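Local coordinates for modulator of the activity of Ets CG15085-PA (Drosophila melanogaster, PDB 1SV0), which binds the SAM domain of the Ets repressor Yan (pokkuri) through its own SAM domain and probably relieves repression by breaking up Yan polymers, at residues W14-W20 with P39-N45; M52-Y57 with Y69-R73. All coordinates share one frame; numbering follows the deposited sequence.

Contact 1: W14-W20 with P39-N45; sequences WTRADVW and PQKFPMN
Trp20 lays one face of its indole over Pro39 and turns its NE1 edge to the backbone oxygen of Phe42. With CG anti to the carbonyl carbon (chi1 -77°), the ring reaches across to Pro39, whose CB sits 3.5 Å from the centroid of the five-membered ring, a CH-pi contact with the side chains crossing at about a right angle. Trp20 NE1 donates to Phe42 O at 2.9 Å, bent at 146°, the oxygen near the indole plane but the nitrogen above the carbonyl plane.

Further along, Met44 O is approached by Arg16 CA at 3.3 Å in a CA-H...O contact, and Val19 CG2 comes equally near that oxygen. Arg16 runs its methylenes alongside the backbone, with CD 3.5 Å from Pro43 C. Asn45 CB then abuts Trp14 O.

Behind this shell, an inverse gamma turn centred on Pro43 brings Met44 N back to Phe42 O in a weak bond, so that oxygen receives both donors. A leucine in place of Trp20 would probably leave Pro39 CB with no aromatic face to pack on and Phe42 O dependent on that weak bond. Arg16 N and Asn45 ND2 hydrogen-bond to Asp30 and Glu28 of the pokkuri chain, while Asn45 OD1 caps helix 46-51 at Ala48 N. The arrangement joins the start of helix 16-30, closed by the Thr15-Asp18 capping box, to segment 39-45 of a SAM domain, at its interface with Yan.

Contact 2: M52-Y57 with Y69-R73; sequences MSLDMY and YRDFR
Tyr69 holds CG anti to the backbone N (chi1 174°), which turns one ring face to Leu54 and an edge to Tyr57, while Tyr57 places CG anti to its carbonyl carbon (chi1 -81°), and the two rings meet in an offset edge-to-face pair. The edge of Tyr69 is directed at the face of Tyr57, with planes at 76° and Tyr69 CD1 3.5 Å from Tyr57 CE1. Tyr69 CB lies over the same Tyr57 face, and Met52 CE covers the opposite one, so the Tyr57 ring is sandwiched.

The Tyr69 ring is flanked too. Leu54 CB stands 3.9 Å from its centroid, almost on the ring normal, in a CH-pi contact; Arg73 CD packs on the other face, nearer the rim. Leu54 crosses the tyrosine at about a right angle, its CD1 touching Tyr69 CB at 3.7 Å. One water bridges the phenol and the backbone, 2.7 Å from Tyr69 OH and accepting from Leu54 N at 3.3 Å, near the start of helix 54-60. Deeper in, Tyr57 OH abuts Phe72 CB at 3.7 Å, and Phe72 also packs on Leu49 and Cys50 of helix 46-51. Here the short helix 54-60 is joined to the long C-terminal helix 65-80, a packing characteristic of the helical bundle of SAM domains.

The two contacts follow in series along the chain: contact 1 closes at Asn45 before contact 2 opens at Met52, with helix 46-51 between them. Their centres lie about 14 Å apart, yet they touch in the interior. Phe42 CE2 meets Met52 CE at 3.5 Å, Trp14 CZ3 approaches Phe72 CE1 at 3.7 Å, and Met44 packs on Met52 as well. Contact 1 holds helix 16-30 to the 39-45 segment, contact 2 holds helix 54-60 to helix 65-80, and Leu49 of helix 46-51 packs on residues of both. Both lie within the one SAM domain and tie its helices around a shared interior, with contact 1 contributing more residues to the interface with pokkuri.

Contact 1: W14-W20 with P39-N45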
ATOM      1  N   TRP C  14       9.897   6.915   0.177  1.00 30.87           N
ATOM      2  CA  TRP C  14       8.827   7.742   0.739  1.00 29.24           C
ATOM      3  C   TRP C  14       8.087   7.125   1.925  1.00 29.04           C
ATOM      4  O   TRP C  14       7.667   5.966   1.882  1.00 29.51           O
ATOM      5  CB  TRP C  14       7.794   8.087  -0.344  1.00 28.07           C
ATOM      6  CG  TRP C  14       8.247   9.080  -1.383  1.00 27.40           C
ATOM      7  CD1 TRP C  14       9.485   9.658  -1.493  1.00 29.37           C
ATOM      8  CD2 TRP C  14       7.463   9.606  -2.462  1.00 28.01           C
ATOM      9  NE1 TRP C  14       9.516  10.511  -2.574  1.00 27.06           N
ATOM     10  CE2 TRP C  14       8.290  10.498  -3.186  1.00 27.37           C
ATOM     11  CE3 TRP C  14       6.140   9.410  -2.892  1.00 27.45           C
ATOM     12  CZ2 TRP C  14       7.839  11.193  -4.316  1.00 28.72           C
ATOM     13  CZ3 TRP C  14       5.690  10.103  -4.018  1.00 28.72           C
ATOM     14  CH2 TRP C  14       6.538  10.983  -4.717  1.00 28.77           C
ATOM     15  N   THR C  15       7.932   7.900   2.990  1.00 26.63           N
ATOM     16  CA  THR C  15       7.174   7.432   4.152  1.00 27.24           C
ATOM     17  C   THR C  15       5.734   7.833   3.842  1.00 25.03           C
ATOM     18  O   THR C  15       5.456   8.360   2.765  1.00 22.40           O
ATOM     19  CB  THR C  15       7.590   8.159   5.427  1.00 27.97           C
ATOM     20  OG1 THR C  15       7.380   9.566   5.237  1.00 27.86           O
ATOM     21  CG2 THR C  15       9.073   7.890   5.749  1.00 31.29           C
ATOM     22  N   ARG C  16       4.816   7.596   4.770  1.00 26.22           N
ATOM     23  CA  ARG C  16       3.431   7.980   4.530  1.00 26.13           C
ATOM     24  C   ARG C  16       3.380   9.502   4.475  1.00 25.29           C
ATOM     25  O   ARG C  16       2.670  10.081   3.647  1.00 25.43           O
ATOM     26  CB  ARG C  16       2.521   7.458   5.647  1.00 28.81           C
ATOM     27  CG  ARG C  16       1.052   7.800   5.451  1.00 32.60           C
ATOM     28  CD  ARG C  16       0.189   6.995   6.402  1.00 36.07           C
ATOM     29  NE  ARG C  16       0.317   7.456   7.773  1.00 40.26           N
ATOM     30  CZ  ARG C  16      -0.079   6.759   8.829  1.00 43.41           C
ATOM     31  NH1 ARG C  16      -0.626   5.559   8.670  1.00 45.65           N
ATOM     32  NH2 ARG C  16       0.071   7.266  10.043  1.00 43.80           N
ATOM     33  N   ALA C  17       4.154  10.145   5.349  1.00 24.33           N
ATOM     34  CA  ALA C  17       4.212  11.607   5.394  1.00 25.52           C
ATOM     35  C   ALA C  17       4.597  12.183   4.026  1.00 25.13           C
ATOM     36  O   ALA C  17       4.004  13.165   3.575  1.00 24.31           O
ATOM     37  CB  ALA C  17       5.212  12.067   6.451  1.00 23.89           C
ATOM     38  N   ASP C  18       5.595  11.583   3.381  1.00 25.97           N
ATOM     39  CA  ASP C  18       6.027  12.033   2.057  1.00 27.18           C
ATOM     40  C   ASP C  18       4.896  11.832   1.044  1.00 26.25           C
ATOM     41  O   ASP C  18       4.609  12.713   0.232  1.00 27.31           O
ATOM     42  CB  ASP C  18       7.281  11.269   1.603  1.00 26.12           C
ATOM     43  CG  ASP C  18       8.495  11.571   2.470  1.00 31.98           C
ATOM     44  OD1 ASP C  18       8.654  12.745   2.889  1.00 30.19           O
ATOM     45  OD2 ASP C  18       9.291  10.640   2.727  1.00 30.45           O
ATOM     46  N   VAL C  19       4.259  10.668   1.087  1.00 24.77           N
ATOM     47  CA  VAL C  19       3.145  10.392   0.185  1.00 24.65           C
ATOM     48  C   VAL C  19       2.082  11.499   0.278  1.00 23.34           C
ATOM     49  O   VAL C  19       1.585  11.990  -0.740  1.00 22.52           O
ATOM     50  CB  VAL C  19       2.482   9.040   0.522  1.00 23.02           C
ATOM     51  CG1 VAL C  19       1.161   8.906  -0.230  1.00 21.98           C
ATOM     52  CG2 VAL C  19       3.424   7.895   0.150  1.00 22.80           C
ATOM     53  N   TRP C  20       1.737  11.879   1.502  1.00 24.51           N
ATOM     54  CA  TRP C  20       0.731  12.915   1.733  1.00 25.92           C
ATOM     55  C   TRP C  20       1.157  14.274   1.191  1.00 24.07           C
ATOM     56  O   TRP C  20       0.351  14.988   0.597  1.00 21.88           O
ATOM     57  CB  TRP C  20       0.418  13.007   3.230  1.00 26.55           C
ATOM     58  CG  TRP C  20      -0.472  11.903   3.702  1.00 29.86           C
ATOM     59  CD1 TRP C  20      -0.536  10.624   3.207  1.00 30.95           C
ATOM     60  CD2 TRP C  20      -1.429  11.970   4.762  1.00 30.11           C
ATOM     61  NE1 TRP C  20      -1.481   9.893   3.899  1.00 31.00           N
ATOM     62  CE2 TRP C  20      -2.042  10.696   4.858  1.00 31.35           C
ATOM     63  CE3 TRP C  20      -1.835  12.985   5.640  1.00 30.78           C
ATOM     64  CZ2 TRP C  20      -3.041  10.413   5.798  1.00 33.85           C
ATOM     65  CZ3 TRP C  20      -2.832  12.702   6.575  1.00 33.61           C
ATOM     66  CH2 TRP C  20      -3.422  11.426   6.642  1.00 33.29           C
ATOM     67  N   PRO C  39      -5.584  12.773   1.191  1.00 32.62           N
ATOM     68  CA  PRO C  39      -4.525  11.949   1.783  1.00 33.15           C
ATOM     69  C   PRO C  39      -5.041  10.788   2.622  1.00 32.41           C
ATOM     70  O   PRO C  39      -4.383   9.756   2.727  1.00 31.19           O
ATOM     71  CB  PRO C  39      -3.709  12.953   2.596  1.00 32.47           C
ATOM     72  CG  PRO C  39      -4.701  14.029   2.926  1.00 36.40           C
ATOM     73  CD  PRO C  39      -5.465  14.174   1.635  1.00 32.84           C
ATOM     74  N   GLN C  40      -6.223  10.944   3.209  1.00 33.32           N
ATOM     75  CA  GLN C  40      -6.792   9.867   4.010  1.00 34.38           C
ATOM     76  C   GLN C  40      -7.097   8.638   3.153  1.00 33.82           C
ATOM     77  O   GLN C  40      -7.240   7.538   3.680  1.00 33.70           O
ATOM     78  CB  GLN C  40      -8.063  10.346   4.725  1.00 37.61           C
ATOM     79  CG  GLN C  40      -7.777  11.340   5.834  1.00 43.17           C
ATOM     80  CD  GLN C  40      -9.026  11.815   6.546  1.00 45.93           C
ATOM     81  OE1 GLN C  40      -9.831  12.551   5.984  1.00 48.02           O
ATOM     82  NE2 GLN C  40      -9.192  11.394   7.793  1.00 47.25           N
ATOM     83  N   LYS C  41      -7.201   8.826   1.837  1.00 31.82           N
ATOM     84  CA  LYS C  41      -7.465   7.709   0.925  1.00 32.35           C
ATOM     85  C   LYS C  41      -6.174   6.914   0.702  1.00 30.94           C
ATOM     86  O   LYS C  41      -6.202   5.793   0.184  1.00 28.05           O
ATOM     87  CB  LYS C  41      -7.950   8.210  -0.446  1.00 35.90           C
ATOM     88  CG  LYS C  41      -9.211   9.069  -0.430  1.00 40.44           C
ATOM     89  CD  LYS C  41     -10.430   8.273  -0.018  1.00 43.63           C
ATOM     90  CE  LYS C  41     -11.684   9.141  -0.059  1.00 46.58           C
ATOM     91  NZ  LYS C  41     -12.897   8.404   0.411  1.00 49.19           N
ATOM     92  N   PHE C  42      -5.049   7.508   1.095  1.00 27.19           N
ATOM     93  CA  PHE C  42      -3.745   6.879   0.916  1.00 29.35           C
ATOM     94  C   PHE C  42      -2.929   6.814   2.205  1.00 28.17           C
ATOM     95  O   PHE C  42      -1.895   7.473   2.326  1.00 28.23           O
ATOM     96  CB  PHE C  42      -2.917   7.634  -0.137  1.00 28.91           C
ATOM     97  CG  PHE C  42      -3.569   7.723  -1.487  1.00 29.58           C
ATOM     98  CD1 PHE C  42      -4.549   8.674  -1.741  1.00 30.79           C
ATOM     99  CD2 PHE C  42      -3.180   6.873  -2.520  1.00 31.60           C
ATOM    100  CE1 PHE C  42      -5.127   8.784  -3.005  1.00 27.12           C
ATOM    101  CE2 PHE C  42      -3.750   6.972  -3.786  1.00 30.28           C
ATOM    102  CZ  PHE C  42      -4.729   7.934  -4.028  1.00 31.10           C
ATOM    103  N   PRO C  43      -3.387   6.030   3.191  1.00 28.08           N
ATOM    104  CA  PRO C  43      -2.659   5.910   4.455  1.00 28.69           C
ATOM    105  C   PRO C  43      -1.543   4.863   4.300  1.00 29.61           C
ATOM    106  O   PRO C  43      -1.588   3.809   4.937  1.00 28.88           O
ATOM    107  CB  PRO C  43      -3.749   5.451   5.423  1.00 29.74           C
ATOM    108  CG  PRO C  43      -4.562   4.533   4.562  1.00 28.03           C
ATOM    109  CD  PRO C  43      -4.674   5.309   3.251  1.00 27.89           C
ATOM    110  N   MET C  44      -0.550   5.157   3.460  1.00 26.85           N
ATOM    111  CA  MET C  44       0.543   4.219   3.197  1.00 27.62           C
ATOM    112  C   MET C  44       1.789   4.951   2.692  1.00 26.83           C
ATOM    113  O   MET C  44       1.721   6.141   2.379  1.00 25.78           O
ATOM    114  CB  MET C  44       0.088   3.214   2.141  1.00 28.86           C
ATOM    115  CG  MET C  44      -0.348   3.898   0.843  1.00 33.76           C
ATOM    116  SD  MET C  44      -1.088   2.810  -0.402  1.00 39.68           S
ATOM    117  CE  MET C  44      -2.775   2.737   0.203  1.00 35.43           C
ATOM    118  N   ASN C  45       2.911   4.237   2.587  1.00 26.17           N
ATOM    119  CA  ASN C  45       4.164   4.840   2.119  1.00 27.25           C
ATOM    120  C   ASN C  45       4.450   4.556   0.643  1.00 27.38           C
ATOM    121  O   ASN C  45       3.620   3.980  -0.062  1.00 28.20           O
ATOM    122  CB  ASN C  45       5.353   4.371   2.982  1.00 25.30           C
ATOM    123  CG  ASN C  45       5.648   2.876   2.840  1.00 26.82           C
ATOM    124  OD1 ASN C  45       5.105   2.196   1.976  1.00 26.57           O
ATOM    125  ND2 ASN C  45       6.531   2.369   3.696  1.00 28.05           N
TER

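Contact 2: M52-Y57 with Y69-R73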
ATOM      1  N   MET C  52       0.521  -0.341  -6.197  1.00 41.42           N
ATOM      2  CA  MET C  52      -0.788   0.098  -6.682  1.00 42.32           C
ATOM      3  C   MET C  52      -0.943   0.203  -8.194  1.00 41.12           C
ATOM      4  O   MET C  52      -0.153   0.855  -8.879  1.00 40.74           O
ATOM      5  CB  MET C  52      -1.181   1.443  -6.062  1.00 44.00           C
ATOM      6  CG  MET C  52      -1.396   1.423  -4.556  1.00 47.65           C
ATOM      7  SD  MET C  52      -2.702   2.581  -4.051  1.00 52.25           S
ATOM      8  CE  MET C  52      -2.188   4.056  -4.870  1.00 51.47           C
ATOM      9  N   SER C  53      -1.986  -0.443  -8.703  1.00 40.48           N
ATOM     10  CA  SER C  53      -2.289  -0.417 -10.128  1.00 39.51           C
ATOM     11  C   SER C  53      -3.100   0.850 -10.375  1.00 38.12           C
ATOM     12  O   SER C  53      -3.624   1.438  -9.428  1.00 36.86           O
ATOM     13  CB  SER C  53      -3.115  -1.645 -10.508  1.00 39.30           C
ATOM     14  OG  SER C  53      -4.322  -1.677  -9.763  1.00 40.67           O
ATOM     15  N   LEU C  54      -3.186   1.280 -11.633  1.00 39.01           N
ATOM     16  CA  LEU C  54      -3.947   2.480 -11.977  1.00 40.43           C
ATOM     17  C   LEU C  54      -5.347   2.366 -11.398  1.00 40.74           C
ATOM     18  O   LEU C  54      -5.902   3.328 -10.870  1.00 39.99           O
ATOM     19  CB  LEU C  54      -4.042   2.635 -13.493  1.00 41.45           C
ATOM     20  CG  LEU C  54      -5.026   3.682 -14.019  1.00 41.61           C
ATOM     21  CD1 LEU C  54      -4.630   5.075 -13.534  1.00 40.56           C
ATOM     22  CD2 LEU C  54      -5.038   3.629 -15.545  1.00 42.45           C
ATOM     23  N   ASP C  55      -5.898   1.163 -11.503  1.00 40.98           N
ATOM     24  CA  ASP C  55      -7.233   0.845 -11.019  1.00 41.24           C
ATOM     25  C   ASP C  55      -7.443   1.216  -9.551  1.00 39.59           C
ATOM     26  O   ASP C  55      -8.523   1.663  -9.152  1.00 36.10           O
ATOM     27  CB  ASP C  55      -7.470  -0.654 -11.199  1.00 47.82           C
ATOM     28  CG  ASP C  55      -8.925  -1.018 -11.126  1.00 52.79           C
ATOM     29  OD1 ASP C  55      -9.579  -0.658 -10.124  1.00 55.67           O
ATOM     30  OD2 ASP C  55      -9.413  -1.666 -12.078  1.00 58.33           O
ATOM     31  N   MET C  56      -6.408   1.017  -8.741  1.00 36.36           N
ATOM     32  CA  MET C  56      -6.497   1.315  -7.321  1.00 35.56           C
ATOM     33  C   MET C  56      -6.444   2.815  -7.051  1.00 33.46           C
ATOM     34  O   MET C  56      -6.982   3.292  -6.058  1.00 32.91           O
ATOM     35  CB  MET C  56      -5.391   0.563  -6.589  1.00 37.18           C
ATOM     36  CG  MET C  56      -5.510  -0.947  -6.805  1.00 37.66           C
ATOM     37  SD  MET C  56      -4.054  -1.887  -6.360  1.00 40.60           S
ATOM     38  CE  MET C  56      -4.174  -1.839  -4.592  1.00 36.65           C
ATOM     39  N   TYR C  57      -5.807   3.559  -7.948  1.00 32.73           N
ATOM     40  CA  TYR C  57      -5.728   5.011  -7.819  1.00 32.66           C
ATOM     41  C   TYR C  57      -7.095   5.599  -8.176  1.00 34.19           C
ATOM     42  O   TYR C  57      -7.647   6.411  -7.435  1.00 33.48           O
ATOM     43  CB  TYR C  57      -4.688   5.592  -8.782  1.00 30.50           C
ATOM     44  CG  TYR C  57      -3.257   5.505  -8.318  1.00 32.24           C
ATOM     45  CD1 TYR C  57      -2.484   4.371  -8.570  1.00 32.18           C
ATOM     46  CD2 TYR C  57      -2.655   6.581  -7.667  1.00 33.19           C
ATOM     47  CE1 TYR C  57      -1.140   4.312  -8.194  1.00 32.19           C
ATOM     48  CE2 TYR C  57      -1.315   6.537  -7.285  1.00 35.78           C
ATOM     49  CZ  TYR C  57      -0.563   5.399  -7.555  1.00 35.22           C
ATOM     50  OH  TYR C  57       0.767   5.363  -7.204  1.00 36.44           O
ATOM     51  N   TYR C  69      -1.192   8.411 -10.665  1.00 29.85           N
ATOM     52  CA  TYR C  69      -0.544   7.174 -11.101  1.00 30.61           C
ATOM     53  C   TYR C  69       0.604   7.504 -12.042  1.00 31.66           C
ATOM     54  O   TYR C  69       1.729   7.045 -11.873  1.00 30.80           O
ATOM     55  CB  TYR C  69      -1.547   6.287 -11.842  1.00 33.12           C
ATOM     56  CG  TYR C  69      -0.933   5.039 -12.448  1.00 34.95           C
ATOM     57  CD1 TYR C  69      -0.619   3.939 -11.655  1.00 37.38           C
ATOM     58  CD2 TYR C  69      -0.648   4.971 -13.814  1.00 35.93           C
ATOM     59  CE1 TYR C  69      -0.036   2.792 -12.205  1.00 39.33           C
ATOM     60  CE2 TYR C  69      -0.063   3.831 -14.375  1.00 38.73           C
ATOM     61  CZ  TYR C  69       0.239   2.747 -13.564  1.00 39.27           C
ATOM     62  OH  TYR C  69       0.805   1.617 -14.107  1.00 41.97           O
ATOM     63  N   ARG C  70       0.294   8.314 -13.042  1.00 33.88           N
ATOM     64  CA  ARG C  70       1.266   8.716 -14.046  1.00 37.25           C
ATOM     65  C   ARG C  70       2.492   9.387 -13.425  1.00 37.10           C
ATOM     66  O   ARG C  70       3.626   9.023 -13.738  1.00 36.65           O
ATOM     67  CB  ARG C  70       0.585   9.659 -15.032  1.00 40.82           C
ATOM     68  CG  ARG C  70       1.354   9.941 -16.303  1.00 48.81           C
ATOM     69  CD  ARG C  70       0.440  10.654 -17.295  1.00 52.29           C
ATOM     70  NE  ARG C  70      -0.765   9.869 -17.562  1.00 56.25           N
ATOM     71  CZ  ARG C  70      -1.782  10.287 -18.311  1.00 58.62           C
ATOM     72  NH1 ARG C  70      -1.750  11.491 -18.871  1.00 59.58           N
ATOM     73  NH2 ARG C  70      -2.831   9.497 -18.507  1.00 58.44           N
ATOM     74  N   ASP C  71       2.257  10.358 -12.546  1.00 34.17           N
ATOM     75  CA  ASP C  71       3.337  11.087 -11.890  1.00 33.79           C
ATOM     76  C   ASP C  71       4.217  10.188 -11.025  1.00 33.23           C
ATOM     77  O   ASP C  71       5.446  10.319 -11.038  1.00 30.88           O
ATOM     78  CB  ASP C  71       2.752  12.226 -11.043  1.00 34.77           C
ATOM     79  CG  ASP C  71       3.814  13.168 -10.510  1.00 37.81           C
ATOM     80  OD1 ASP C  71       4.332  12.932  -9.393  1.00 39.01           O
ATOM     81  OD2 ASP C  71       4.135  14.149 -11.215  1.00 38.67           O
ATOM     82  N   PHE C  72       3.600   9.272 -10.278  1.00 31.26           N
ATOM     83  CA  PHE C  72       4.371   8.365  -9.427  1.00 32.34           C
ATOM     84  C   PHE C  72       5.271   7.456 -10.270  1.00 33.81           C
ATOM     85  O   PHE C  72       6.438   7.235  -9.931  1.00 32.88           O
ATOM     86  CB  PHE C  72       3.452   7.499  -8.558  1.00 30.36           C
ATOM     87  CG  PHE C  72       4.182   6.729  -7.496  1.00 31.41           C
ATOM     88  CD1 PHE C  72       4.551   7.342  -6.303  1.00 30.89           C
ATOM     89  CD2 PHE C  72       4.529   5.395  -7.697  1.00 30.53           C
ATOM     90  CE1 PHE C  72       5.251   6.641  -5.323  1.00 33.38           C
ATOM     91  CE2 PHE C  72       5.231   4.681  -6.718  1.00 31.76           C
ATOM     92  CZ  PHE C  72       5.592   5.302  -5.534  1.00 31.22           C
ATOM     93  N   ARG C  73       4.725   6.931 -11.362  1.00 35.43           N
ATOM     94  CA  ARG C  73       5.474   6.059 -12.265  1.00 37.67           C
ATOM     95  C   ARG C  73       6.701   6.760 -12.850  1.00 37.48           C
ATOM     96  O   ARG C  73       7.771   6.160 -12.970  1.00 34.80           O
ATOM     97  CB  ARG C  73       4.564   5.580 -13.405  1.00 40.78           C
ATOM     98  CG  ARG C  73       4.112   4.142 -13.270  1.00 47.56           C
ATOM     99  CD  ARG C  73       3.536   3.874 -11.904  1.00 51.57           C
ATOM    100  NE  ARG C  73       3.294   2.452 -11.682  1.00 58.02           N
ATOM    101  CZ  ARG C  73       4.238   1.515 -11.694  1.00 60.20           C
ATOM    102  NH1 ARG C  73       5.506   1.836 -11.917  1.00 61.52           N
ATOM    103  NH2 ARG C  73       3.912   0.248 -11.479  1.00 62.42           N
TER
HETATM  104  O   HOH W   1      -1.062  -0.226 -13.628  1.00 43.11           O